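Local atomic coordinates of ferredoxin-like protein (Thermotoga maritima, PDB entry 7KOE), a protein that probably relays electrons through two [4Fe-4S] clusters, working in a complex with an electron transfer flavoprotein and its bound FAD. Residues M1-K6 against P43-E48; G60-G65 against Y85-K90; L21-E26 against M54-E59. All blocks are in the same frame, centred on the assembly; numbering follows the deposited sequence.

Interaction 1. Residues M1-K6 against P43-E48. With SF4 (iron/sulfur cluster), chain M.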
loop_
_atom_site.group_PDB
_atom_site.type_symbol
_atom_site.label_atom_id
_atom_site.label_comp_id
_atom_site.label_asym_id
_atom_site.label_seq_id
_atom_site.Cartn_x
_atom_site.Cartn_y
_atom_site.Cartn_z
ATOM N N MET D 1 25.845 -25.416 -9.232
ATOM C CA MET D 1 24.658 -25.016 -9.977
ATOM C C MET D 1 23.682 -24.243 -9.098
ATOM O O MET D 1 23.229 -23.159 -9.466
ATOM C CB MET D 1 23.966 -26.243 -10.579
ATOM C CG MET D 1 22.526 -26.008 -11.023
ATOM S SD MET D 1 22.350 -24.718 -12.273
ATOM C CE MET D 1 20.685 -24.152 -11.941
ATOM N N ARG D 2 23.359 -24.804 -7.932
ATOM C CA ARG D 2 22.355 -24.187 -7.075
ATOM C C ARG D 2 22.910 -22.957 -6.367
ATOM O O ARG D 2 22.293 -21.888 -6.393
ATOM C CB ARG D 2 21.827 -25.208 -6.065
ATOM C CG ARG D 2 20.731 -24.684 -5.142
ATOM C CD ARG D 2 19.598 -24.007 -5.909
ATOM N NE ARG D 2 19.639 -22.555 -5.753
ATOM C CZ ARG D 2 19.006 -21.698 -6.546
ATOM N NH1 ARG D 2 18.275 -22.144 -7.557
ATOM N NH2 ARG D 2 19.105 -20.394 -6.329
ATOM N N ILE D 3 24.074 -23.083 -5.726
ATOM C CA ILE D 3 24.591 -21.945 -4.978
ATOM C C ILE D 3 25.367 -20.988 -5.874
ATOM O O ILE D 3 25.547 -19.821 -5.508
ATOM C CB ILE D 3 25.434 -22.408 -3.775
ATOM C CG1 ILE D 3 25.369 -21.379 -2.652
ATOM C CG2 ILE D 3 26.874 -22.577 -4.144
ATOM C CD1 ILE D 3 23.986 -21.163 -2.131
ATOM N N GLU D 4 25.795 -21.420 -7.058
ATOM C CA GLU D 4 26.403 -20.473 -7.980
ATOM C C GLU D 4 25.375 -19.600 -8.680
ATOM O O GLU D 4 25.756 -18.630 -9.341
ATOM C CB GLU D 4 27.272 -21.211 -8.998
ATOM C CG GLU D 4 28.686 -21.498 -8.490
ATOM C CD GLU D 4 28.792 -22.721 -7.583
ATOM O OE1 GLU D 4 27.757 -23.336 -7.252
ATOM O OE2 GLU D 4 29.928 -23.061 -7.188
ATOM N N ASP D 5 24.087 -19.923 -8.557
ATOM C CA ASP D 5 23.052 -18.944 -8.855
ATOM C C ASP D 5 23.096 -17.791 -7.864
ATOM O O ASP D 5 22.905 -16.631 -8.244
ATOM C CB ASP D 5 21.678 -19.607 -8.823
ATOM C CG ASP D 5 21.470 -20.575 -9.960
ATOM O OD1 ASP D 5 22.061 -20.365 -11.040
ATOM O OD2 ASP D 5 20.711 -21.549 -9.774
ATOM N N LYS D 6 23.342 -18.092 -6.586
ATOM C CA LYS D 6 23.363 -17.057 -5.561
ATOM C C LYS D 6 24.723 -16.392 -5.442
ATOM O O LYS D 6 24.808 -15.252 -4.980
ATOM C CB LYS D 6 22.941 -17.640 -4.215
ATOM C CG LYS D 6 21.452 -17.525 -3.960
ATOM C CD LYS D 6 20.958 -18.578 -2.995
ATOM C CE LYS D 6 21.594 -18.417 -1.638
ATOM N NZ LYS D 6 20.908 -19.246 -0.608
ATOM N N PRO D 43 30.160 -22.505 2.658
ATOM C CA PRO D 43 28.964 -21.761 2.258
ATOM C C PRO D 43 28.929 -21.352 0.799
ATOM O O PRO D 43 27.914 -20.807 0.360
ATOM C CB PRO D 43 29.023 -20.526 3.160
ATOM C CG PRO D 43 30.433 -20.384 3.486
ATOM C CD PRO D 43 30.946 -21.757 3.645
ATOM N N ALA D 44 29.985 -21.600 0.028
ATOM C CA ALA D 44 30.055 -21.134 -1.348
ATOM C C ALA D 44 30.362 -22.255 -2.327
ATOM O O ALA D 44 30.603 -21.971 -3.503
ATOM C CB ALA D 44 31.096 -20.029 -1.485
ATOM N N ASP D 45 30.355 -23.509 -1.861
ATOM C CA ASP D 45 30.652 -24.714 -2.636
ATOM C C ASP D 45 31.990 -24.622 -3.352
ATOM O O ASP D 45 32.105 -25.020 -4.514
ATOM C CB ASP D 45 29.541 -25.004 -3.643
ATOM C CG ASP D 45 28.534 -25.998 -3.125
ATOM O OD1 ASP D 45 28.944 -26.935 -2.413
ATOM O OD2 ASP D 45 27.334 -25.844 -3.422
ATOM N N VAL D 46 32.994 -24.076 -2.668
ATOM C CA VAL D 46 34.312 -23.914 -3.265
ATOM C C VAL D 46 34.985 -25.268 -3.430
ATOM O O VAL D 46 35.516 -25.594 -4.495
ATOM C CB VAL D 46 35.159 -22.956 -2.412
ATOM C CG1 VAL D 46 36.620 -23.094 -2.726
ATOM C CG2 VAL D 46 34.708 -21.537 -2.619
ATOM N N TYR D 47 34.929 -26.092 -2.397
ATOM C CA TYR D 47 35.602 -27.375 -2.413
ATOM C C TYR D 47 34.670 -28.456 -2.925
ATOM O O TYR D 47 33.525 -28.568 -2.485
ATOM C CB TYR D 47 36.090 -27.730 -1.015
ATOM C CG TYR D 47 37.145 -26.798 -0.513
ATOM C CD1 TYR D 47 38.472 -27.001 -0.827
ATOM C CD2 TYR D 47 36.815 -25.712 0.266
ATOM C CE1 TYR D 47 39.439 -26.148 -0.373
ATOM C CE2 TYR D 47 37.772 -24.860 0.714
ATOM C CZ TYR D 47 39.079 -25.079 0.396
ATOM O OH TYR D 47 40.041 -24.218 0.853
ATOM N N GLU D 48 35.171 -29.250 -3.863
ATOM C CA GLU D 48 34.447 -30.407 -4.373
ATOM C C GLU D 48 35.452 -31.537 -4.504
ATOM O O GLU D 48 36.456 -31.393 -5.203
ATOM C CB GLU D 48 33.783 -30.108 -5.714
ATOM C CG GLU D 48 33.189 -31.328 -6.377
ATOM C CD GLU D 48 32.624 -31.026 -7.744
ATOM O OE1 GLU D 48 32.662 -29.849 -8.156
ATOM O OE2 GLU D 48 32.142 -31.966 -8.411
HETATM FE FE1 SF4 M . 36.006 -19.305 0.824
HETATM FE FE2 SF4 M . 34.403 -19.424 3.381
HETATM FE FE3 SF4 M . 36.801 -21.222 3.018
HETATM FE FE4 SF4 M . 34.289 -21.717 1.418
HETATM S S1 SF4 M . 34.743 -21.529 3.496
HETATM S S2 SF4 M . 36.347 -21.410 0.940
HETATM S S3 SF4 M . 33.948 -19.612 1.303
HETATM S S4 SF4 M . 36.461 -19.117 2.901
#

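Interaction 2. Residues G60-G65 against Y85-K90. With SF4 (iron/sulfur cluster), chain M.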
loop_
_atom_site.group_PDB
_atom_site.type_symbol
_atom_site.label_atom_id
_atom_site.label_comp_id
_atom_site.label_asym_id
_atom_site.label_seq_id
_atom_site.Cartn_x
_atom_site.Cartn_y
_atom_site.Cartn_z
ATOM N N GLY D 60 34.764 -18.174 -6.076
ATOM C CA GLY D 60 33.556 -17.903 -5.333
ATOM C C GLY D 60 33.713 -17.798 -3.846
ATOM O O GLY D 60 32.705 -17.711 -3.143
ATOM N N CYS D 61 34.959 -17.837 -3.378
ATOM C CA CYS D 61 35.235 -17.780 -1.923
ATOM C C CYS D 61 34.689 -16.482 -1.329
ATOM O O CYS D 61 35.005 -15.403 -1.856
ATOM C CB CYS D 61 36.725 -17.888 -1.635
ATOM S SG CYS D 61 37.079 -18.088 0.129
ATOM N N LEU D 62 33.886 -16.622 -0.273
ATOM C CA LEU D 62 33.309 -15.524 0.482
ATOM C C LEU D 62 34.198 -15.065 1.623
ATOM O O LEU D 62 33.760 -14.238 2.426
ATOM C CB LEU D 62 31.941 -15.924 1.023
ATOM C CG LEU D 62 30.873 -16.198 -0.029
ATOM C CD1 LEU D 62 29.821 -17.085 0.534
ATOM C CD2 LEU D 62 30.256 -14.917 -0.499
ATOM N N GLU D 63 35.414 -15.616 1.721
ATOM C CA GLU D 63 36.469 -15.192 2.649
ATOM C C GLU D 63 36.049 -15.318 4.106
ATOM O O GLU D 63 36.508 -14.566 4.964
ATOM C CB GLU D 63 36.938 -13.769 2.364
ATOM C CG GLU D 63 37.251 -13.464 0.934
ATOM C CD GLU D 63 37.621 -12.020 0.762
ATOM O OE1 GLU D 63 37.745 -11.313 1.779
ATOM O OE2 GLU D 63 37.783 -11.577 -0.381
ATOM N N CYS D 64 35.089 -16.208 4.367
ATOM C CA CYS D 64 34.586 -16.387 5.753
ATOM C C CYS D 64 35.711 -16.968 6.609
ATOM O O CYS D 64 36.031 -16.365 7.645
ATOM C CB CYS D 64 33.358 -17.286 5.795
ATOM S SG CYS D 64 33.504 -18.761 4.757
ATOM N N GLY D 65 36.291 -18.087 6.174
ATOM C CA GLY D 65 37.377 -18.693 6.910
ATOM C C GLY D 65 37.025 -20.021 7.534
ATOM O O GLY D 65 37.809 -20.561 8.313
ATOM N N TYR D 85 40.470 -7.301 -3.963
ATOM C CA TYR D 85 40.176 -8.564 -4.626
ATOM C C TYR D 85 39.299 -9.419 -3.727
ATOM O O TYR D 85 39.196 -9.183 -2.523
ATOM C CB TYR D 85 41.451 -9.319 -5.005
ATOM C CG TYR D 85 42.126 -8.776 -6.239
ATOM C CD1 TYR D 85 41.642 -9.068 -7.501
ATOM C CD2 TYR D 85 43.236 -7.958 -6.141
ATOM C CE1 TYR D 85 42.245 -8.567 -8.627
ATOM C CE2 TYR D 85 43.846 -7.449 -7.260
ATOM C CZ TYR D 85 43.346 -7.759 -8.500
ATOM O OH TYR D 85 43.953 -7.259 -9.625
ATOM N N GLY D 86 38.664 -10.420 -4.330
ATOM C CA GLY D 86 37.781 -11.312 -3.608
ATOM C C GLY D 86 36.345 -10.846 -3.640
ATOM O O GLY D 86 35.955 -10.197 -4.607
ATOM N N VAL D 87 35.545 -11.174 -2.620
ATOM C CA VAL D 87 34.201 -10.616 -2.514
ATOM C C VAL D 87 34.282 -9.118 -2.312
ATOM O O VAL D 87 35.188 -8.603 -1.647
ATOM C CB VAL D 87 33.390 -11.245 -1.370
ATOM C CG1 VAL D 87 32.934 -12.591 -1.727
ATOM C CG2 VAL D 87 34.210 -11.313 -0.110
ATOM N N LEU D 88 33.347 -8.403 -2.916
ATOM C CA LEU D 88 33.185 -6.980 -2.679
ATOM C C LEU D 88 31.718 -6.813 -2.337
ATOM O O LEU D 88 30.883 -6.647 -3.224
ATOM C CB LEU D 88 33.609 -6.147 -3.871
ATOM C CG LEU D 88 35.053 -6.357 -4.320
ATOM C CD1 LEU D 88 35.256 -5.776 -5.683
ATOM C CD2 LEU D 88 36.015 -5.753 -3.332
ATOM N N TYR D 89 31.413 -6.884 -1.048
ATOM C CA TYR D 89 30.031 -6.855 -0.601
ATOM C C TYR D 89 29.448 -5.466 -0.787
ATOM O O TYR D 89 29.920 -4.498 -0.187
ATOM C CB TYR D 89 29.926 -7.271 0.860
ATOM C CG TYR D 89 30.160 -8.733 1.134
ATOM C CD1 TYR D 89 29.467 -9.714 0.447
ATOM C CD2 TYR D 89 31.063 -9.127 2.100
ATOM C CE1 TYR D 89 29.674 -11.041 0.717
ATOM C CE2 TYR D 89 31.279 -10.445 2.368
ATOM C CZ TYR D 89 30.583 -11.397 1.681
ATOM O OH TYR D 89 30.811 -12.715 1.969
ATOM N N LYS D 90 28.446 -5.365 -1.644
ATOM C CA LYS D 90 27.618 -4.176 -1.725
ATOM C C LYS D 90 26.437 -4.384 -0.787
ATOM O O LYS D 90 25.850 -5.468 -0.770
ATOM C CB LYS D 90 27.185 -3.930 -3.175
ATOM C CG LYS D 90 26.406 -5.065 -3.823
ATOM C CD LYS D 90 26.057 -4.835 -5.255
ATOM C CE LYS D 90 25.058 -5.891 -5.676
ATOM N NZ LYS D 90 25.632 -7.256 -5.602
HETATM FE FE1 SF4 M . 36.006 -19.305 0.824
HETATM FE FE2 SF4 M . 34.403 -19.424 3.381
HETATM FE FE3 SF4 M . 36.801 -21.222 3.018
HETATM FE FE4 SF4 M . 34.289 -21.717 1.418
HETATM S S1 SF4 M . 34.743 -21.529 3.496
HETATM S S2 SF4 M . 36.347 -21.410 0.940
HETATM S S3 SF4 M . 33.948 -19.612 1.303
HETATM S S4 SF4 M . 36.461 -19.117 2.901
#

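Interaction 3. Residues L21-E26 against M54-E59. With FAD (flavin-adenine dinucleotide), chain J.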
loop_
_atom_site.group_PDB
_atom_site.type_symbol
_atom_site.label_atom_id
_atom_site.label_comp_id
_atom_site.label_asym_id
_atom_site.label_seq_id
_atom_site.Cartn_x
_atom_site.Cartn_y
_atom_site.Cartn_z
ATOM N N LEU D 21 43.404 -19.946 -1.767
ATOM C CA LEU D 21 43.080 -21.198 -1.093
ATOM C C LEU D 21 43.913 -22.292 -1.738
ATOM O O LEU D 21 43.559 -22.805 -2.801
ATOM C CB LEU D 21 41.604 -21.531 -1.203
ATOM C CG LEU D 21 40.624 -20.411 -0.931
ATOM C CD1 LEU D 21 39.295 -20.816 -1.460
ATOM C CD2 LEU D 21 40.551 -20.180 0.529
ATOM N N LYS D 22 45.013 -22.648 -1.101
ATOM C CA LYS D 22 45.843 -23.752 -1.540
ATOM C C LYS D 22 45.719 -24.867 -0.519
ATOM O O LYS D 22 45.595 -24.606 0.679
ATOM C CB LYS D 22 47.298 -23.315 -1.691
ATOM C CG LYS D 22 48.166 -24.276 -2.469
ATOM C CD LYS D 22 49.596 -23.779 -2.537
ATOM C CE LYS D 22 50.261 -23.829 -1.174
ATOM N NZ LYS D 22 50.502 -25.226 -0.731
ATOM N N ILE D 23 45.721 -26.103 -0.987
ATOM C CA ILE D 23 45.707 -27.261 -0.109
ATOM C C ILE D 23 47.138 -27.754 0.031
ATOM O O ILE D 23 47.811 -28.019 -0.973
ATOM C CB ILE D 23 44.767 -28.350 -0.637
ATOM C CG1 ILE D 23 43.335 -27.935 -0.335
ATOM C CG2 ILE D 23 45.081 -29.683 -0.013
ATOM C CD1 ILE D 23 42.335 -28.928 -0.726
ATOM N N LYS D 24 47.602 -27.852 1.278
ATOM C CA LYS D 24 49.013 -28.100 1.545
ATOM C C LYS D 24 49.424 -29.510 1.150
ATOM O O LYS D 24 50.554 -29.729 0.702
ATOM C CB LYS D 24 49.308 -27.858 3.021
ATOM C CG LYS D 24 49.116 -26.433 3.472
ATOM C CD LYS D 24 49.153 -26.343 4.981
ATOM C CE LYS D 24 49.266 -24.907 5.442
ATOM N NZ LYS D 24 48.942 -24.763 6.884
ATOM N N ASP D 25 48.526 -30.476 1.304
ATOM C CA ASP D 25 48.835 -31.873 1.023
ATOM C C ASP D 25 47.569 -32.544 0.522
ATOM O O ASP D 25 46.630 -32.754 1.293
ATOM C CB ASP D 25 49.368 -32.576 2.267
ATOM C CG ASP D 25 50.231 -33.773 1.939
ATOM O OD1 ASP D 25 49.753 -34.678 1.226
ATOM O OD2 ASP D 25 51.389 -33.811 2.401
ATOM N N GLU D 26 47.545 -32.889 -0.760
ATOM C CA GLU D 26 46.390 -33.536 -1.362
ATOM C C GLU D 26 46.190 -34.966 -0.887
ATOM O O GLU D 26 45.091 -35.502 -1.051
ATOM C CB GLU D 26 46.525 -33.533 -2.883
ATOM C CG GLU D 26 46.367 -32.175 -3.523
ATOM C CD GLU D 26 44.921 -31.789 -3.705
ATOM O OE1 GLU D 26 44.079 -32.697 -3.855
ATOM O OE2 GLU D 26 44.626 -30.577 -3.713
ATOM N N MET D 54 41.141 -32.611 -5.186
ATOM C CA MET D 54 40.182 -31.645 -4.667
ATOM C C MET D 54 40.105 -30.460 -5.617
ATOM O O MET D 54 41.106 -29.780 -5.858
ATOM C CB MET D 54 40.562 -31.182 -3.267
ATOM C CG MET D 54 39.574 -30.195 -2.686
ATOM S SD MET D 54 38.010 -30.936 -2.232
ATOM C CE MET D 54 38.495 -31.810 -0.766
ATOM N N GLU D 55 38.916 -30.215 -6.152
ATOM C CA GLU D 55 38.671 -29.042 -6.976
ATOM C C GLU D 55 38.356 -27.855 -6.077
ATOM O O GLU D 55 37.324 -27.840 -5.403
ATOM C CB GLU D 55 37.523 -29.311 -7.942
ATOM C CG GLU D 55 37.169 -28.140 -8.821
ATOM C CD GLU D 55 35.949 -28.409 -9.675
ATOM O OE1 GLU D 55 35.289 -29.445 -9.458
ATOM O OE2 GLU D 55 35.653 -27.586 -10.567
ATOM N N VAL D 56 39.239 -26.867 -6.063
ATOM C CA VAL D 56 39.103 -25.696 -5.211
ATOM C C VAL D 56 38.712 -24.531 -6.108
ATOM O O VAL D 56 39.573 -23.881 -6.708
ATOM C CB VAL D 56 40.392 -25.401 -4.441
ATOM C CG1 VAL D 56 40.190 -24.251 -3.482
ATOM C CG2 VAL D 56 40.839 -26.632 -3.699
ATOM N N LYS D 57 37.413 -24.254 -6.202
ATOM C CA LYS D 57 36.921 -23.127 -6.990
ATOM C C LYS D 57 37.010 -21.866 -6.142
ATOM O O LYS D 57 36.014 -21.336 -5.653
ATOM C CB LYS D 57 35.495 -23.369 -7.459
ATOM C CG LYS D 57 35.167 -24.802 -7.763
ATOM C CD LYS D 57 33.748 -24.911 -8.260
ATOM C CE LYS D 57 33.315 -26.353 -8.377
ATOM N NZ LYS D 57 31.926 -26.457 -8.896
ATOM N N PHE D 58 38.233 -21.351 -6.009
ATOM C CA PHE D 58 38.521 -20.217 -5.137
ATOM C C PHE D 58 37.898 -18.912 -5.605
ATOM O O PHE D 58 37.960 -17.926 -4.867
ATOM C CB PHE D 58 40.038 -20.033 -4.993
ATOM C CG PHE D 58 40.715 -19.487 -6.219
ATOM C CD1 PHE D 58 41.056 -20.327 -7.262
ATOM C CD2 PHE D 58 41.038 -18.142 -6.318
ATOM C CE1 PHE D 58 41.674 -19.836 -8.384
ATOM C CE2 PHE D 58 41.645 -17.649 -7.441
ATOM C CZ PHE D 58 41.970 -18.496 -8.471
ATOM N N GLU D 59 37.332 -18.868 -6.809
ATOM C CA GLU D 59 36.788 -17.625 -7.334
ATOM C C GLU D 59 35.508 -17.216 -6.620
ATOM O O GLU D 59 35.205 -16.024 -6.541
ATOM C CB GLU D 59 36.561 -17.764 -8.838
ATOM C CG GLU D 59 35.793 -19.000 -9.237
ATOM C CD GLU D 59 36.690 -20.122 -9.711
ATOM O OE1 GLU D 59 37.925 -19.990 -9.597
ATOM O OE2 GLU D 59 36.156 -21.145 -10.183
HETATM P PA FAD J . 31.546 -28.172 -14.902
HETATM O O1A FAD J . 32.105 -29.249 -14.060
HETATM O O2A FAD J . 30.494 -27.331 -14.197
HETATM O O5B FAD J . 31.032 -28.754 -16.229
HETATM C C5B FAD J . 31.196 -30.151 -16.544
HETATM C C4B FAD J . 30.152 -30.541 -17.555
HETATM O O4B FAD J . 30.746 -31.405 -18.551
HETATM C C3B FAD J . 28.951 -31.295 -16.988
HETATM O O3B FAD J . 27.741 -30.824 -17.569
HETATM C C2B FAD J . 29.244 -32.746 -17.375
HETATM O O2B FAD J . 28.054 -33.504 -17.546
HETATM C C1B FAD J . 29.940 -32.546 -18.715
HETATM N N9A FAD J . 30.785 -33.660 -19.128
HETATM C C8A FAD J . 31.448 -34.541 -18.317
HETATM N N7A FAD J . 32.132 -35.453 -18.965
HETATM C C5A FAD J . 31.901 -35.150 -20.298
HETATM C C6A FAD J . 32.343 -35.739 -21.498
HETATM N N6A FAD J . 33.146 -36.806 -21.550
HETATM N N1A FAD J . 31.924 -35.189 -22.659
HETATM C C2A FAD J . 31.123 -34.123 -22.614
HETATM N N3A FAD J . 30.646 -33.482 -21.546
HETATM C C4A FAD J . 31.071 -34.049 -20.412
HETATM N N1 FAD J . 33.515 -19.643 -15.429
HETATM C C2 FAD J . 33.862 -19.387 -16.718
HETATM O O2 FAD J . 33.869 -20.277 -17.562
HETATM N N3 FAD J . 34.199 -18.112 -17.098
HETATM C C4 FAD J . 34.229 -17.019 -16.290
HETATM O O4 FAD J . 34.553 -15.923 -16.739
HETATM C C4X FAD J . 33.874 -17.296 -14.920
HETATM N N5 FAD J . 33.879 -16.318 -14.094
HETATM C C5X FAD J . 33.539 -16.569 -12.789
HETATM C C6 FAD J . 33.545 -15.513 -11.890
HETATM C C7 FAD J . 33.207 -15.711 -10.560
HETATM C C7M FAD J . 33.227 -14.541 -9.616
HETATM C C8 FAD J . 32.853 -16.994 -10.117
HETATM C C8M FAD J . 32.473 -17.242 -8.691
HETATM C C9 FAD J . 32.845 -18.054 -11.014
HETATM C C9A FAD J . 33.189 -17.849 -12.342
HETATM N N10 FAD J . 33.169 -18.890 -13.285
HETATM C C10 FAD J . 33.530 -18.650 -14.584
HETATM C "C1'" FAD J . 32.859 -20.266 -12.873
HETATM C "C2'" FAD J . 31.414 -20.683 -13.103
HETATM O "O2'" FAD J . 30.590 -20.235 -12.027
HETATM C "C3'" FAD J . 31.356 -22.208 -13.173
HETATM O "O3'" FAD J . 31.699 -22.732 -11.896
HETATM C "C4'" FAD J . 32.298 -22.812 -14.212
HETATM O "O4'" FAD J . 32.054 -22.220 -15.487
HETATM C "C5'" FAD J . 32.172 -24.313 -14.324
HETATM O "O5'" FAD J . 32.926 -24.752 -15.472
HETATM P P FAD J . 32.459 -25.975 -16.338
HETATM O O1P FAD J . 33.437 -26.083 -17.509
HETATM O O2P FAD J . 31.052 -25.878 -16.681
HETATM O O3P FAD J . 32.698 -27.199 -15.382
#

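Interaction 1. Residues M1-K6 against P43-E48
Ile-3 and Glu-4, in the short N-terminal helix 3-7, pack on the turn Pro-43 to Asp-45, which follows cluster-pocket residue Cys-42 in a ferredoxin-type Cys-Pro pair beside an iron-sulfur cluster. The contact is small and rests mostly on Ile-3. Its CG2 methyl does most of the touching, lying 3.6 Å from Asp-45 CB and meeting the carboxylate obliquely with OD2 as the other near atom. The same CG2 is 3.8 Å from Ala-44 O, while CG1 of Ile-3 faces the carbonyl oxygen of Pro-43 at 4.0 Å. CG1 sits roughly opposite the backbone N (chi1 -151°), which spreads the two branches of the isoleucine over successive peptides of the turn.

Glu-4 arrives from beside it. A bend at chi2 (81°) folds its carboxylate back toward the N terminus, where OE1 accepts a weak bond from Met-1 N. OE2 comes within 3.9 Å of Ala-44 O, oxygen facing oxygen, so this approach carries no bond. On the cluster side of the turn, Pro-43 CD lies 3.8 Å from S1 and Val-46 CB 3.9 Å from S2, and Tyr-47 brings ring atom CE2 to 3.7 Å from S2.

An aromatic side chain of another protein chain also packs on Ile-3. Glu-4 OE1 and Asp-45 OD2 are 4.6 Å apart; the like charges would probably raise the proton affinity somewhat, an effect likely to be eased by a basic side chain of that other protein, salt-bridged to Asp-45 OD1, and less by the weak bond from Met-1 N. Ile-3 thus lies over the carbonyls of Pro-43 and Ala-44 and the Asp-45 side chain, whose polar ends are satisfied by the partner protein.

Interaction 2. Residues G60-G65 against Y85-K90
The Tyr-89 ring has CB of Val-87 over one face, displaced toward the rim, and CD2 of Leu-62 at its edge, close to the ring plane. That Leu-62 methyl lies 4.1 Å from CE1 of Tyr-89, and the two side chains cross at about a right angle. The other flat group, the Glu-63 carboxylate, meets Val-87 from the opposite direction: its CD is 3.6 Å from CG2 of Val-87, and OE2 takes a weak, strongly bent hydrogen bond from Val-87 N (3.2 Å, 129° at the hydrogen). Glu-63 reaches this far because its chain runs straight beyond CG (chi2 177°). Gly-86, having no side chain, lets OE2 approach its backbone.

The two Val-87 methyls divide the work. CG2 stands against the glutamate, whereas CG1 turns to the loop backbone at Cys-61, 3.5 Å from Cys-61 O, and to Leu-62, 3.8 Å from its CD2.

This loop carries the first Cys-x-x-Cys of a ferredoxin motif. Cys-61 SG binds one iron, FE1, and Cys-64 SG another, FE2, each at 1.8 Å. The amide of Glu-63 donates to Cys-61 SG (3.4 Å, 154°), an N-H to sulfur bond that probably draws off some charge from the thiolate and favours the reduced cluster.

OE1 and OE2 of Glu-63 each form a salt bridge to a basic side chain of another protein chain, and Leu-62 packs there on an aromatic side chain. Were Glu-63 shortened to an alanine, the partner protein's positive charge would probably lose its mate and Val-87 CG2 and N their cover. The buried carboxylate thus appears to be paid for chiefly by charge from the partner chain, with the bent amide bond adding a little, so that one residue ties the cluster loop to strand 86-87 and to the neighbouring protein.

Interaction 3. Residues L21-E26 against M54-E59
Leu-21 and Ile-23 pack on Val-56, Phe-58 and Met-54 in the close part of this contact, while Glu-26 reaches across on the solvent side. Leu-21 CD1 touches Phe-58 CB at 3.7 Å; the phenylalanine ring itself leads away from the contact. Leu-21 CB meets CG1 of Val-56 at 3.8 Å. The other valine methyl, CG2, is 4.0 Å from Ile-23 CD1, so Val-56 bridges two residues of the facing segment. Ile-23 puts the same CD1 against Met-54 CG (3.6 Å), the two side chains crossing at about a right angle.

Toward solvent one polar link replaces this apolar packing. Glu-26 is bent at chi2 (-82°), which curls its carboxylate over to the Met-54 amide in strand 53-56. There OE1 accepts the amide of Met-54 on its syn side, 16° out of the carboxylate plane, at 3.2 Å and 153°.

At the far end the chain turns through Lys-57, the centre of an inverse gamma turn, and Glu-59 lays its CG against the flavin at 3.6 Å from C9 of FAD.

Leu-21 lines the pocket of one iron-sulfur cluster and Met-54 that of the other. A loop and strand packed on the two-stranded hairpin of strands 47-50 and 53-56 in this way fit the two-cluster bacterial ferredoxin fold.

In the fold
Strands 47-50 and 53-56 join interaction 1 to interaction 3: Glu-48 O and Glu-55 N are 2.9 Å apart, probably a hydrogen bond, and Tyr-47 CE1 packs on Val-56 CG2 at 3.6 Å. Interactions 1 and 2 flank the same cluster, where Pro-43 CG meets Cys-64 SG at 3.7 Å and Ala-44 CB touches Leu-62 CD1 at 3.8 Å. Interaction 3 closes on that cluster too, with Leu-21 CD1 3.9 Å from Cys-61 SG. The second cluster is about 12 Å from the Pro-43 side chain. Glu-59 of interaction 3 and Gly-60 of interaction 2 line an FAD pocket, so flavin contact and cluster ligation follow each other directly along the chain at Glu-59, Gly-60 and Cys-61.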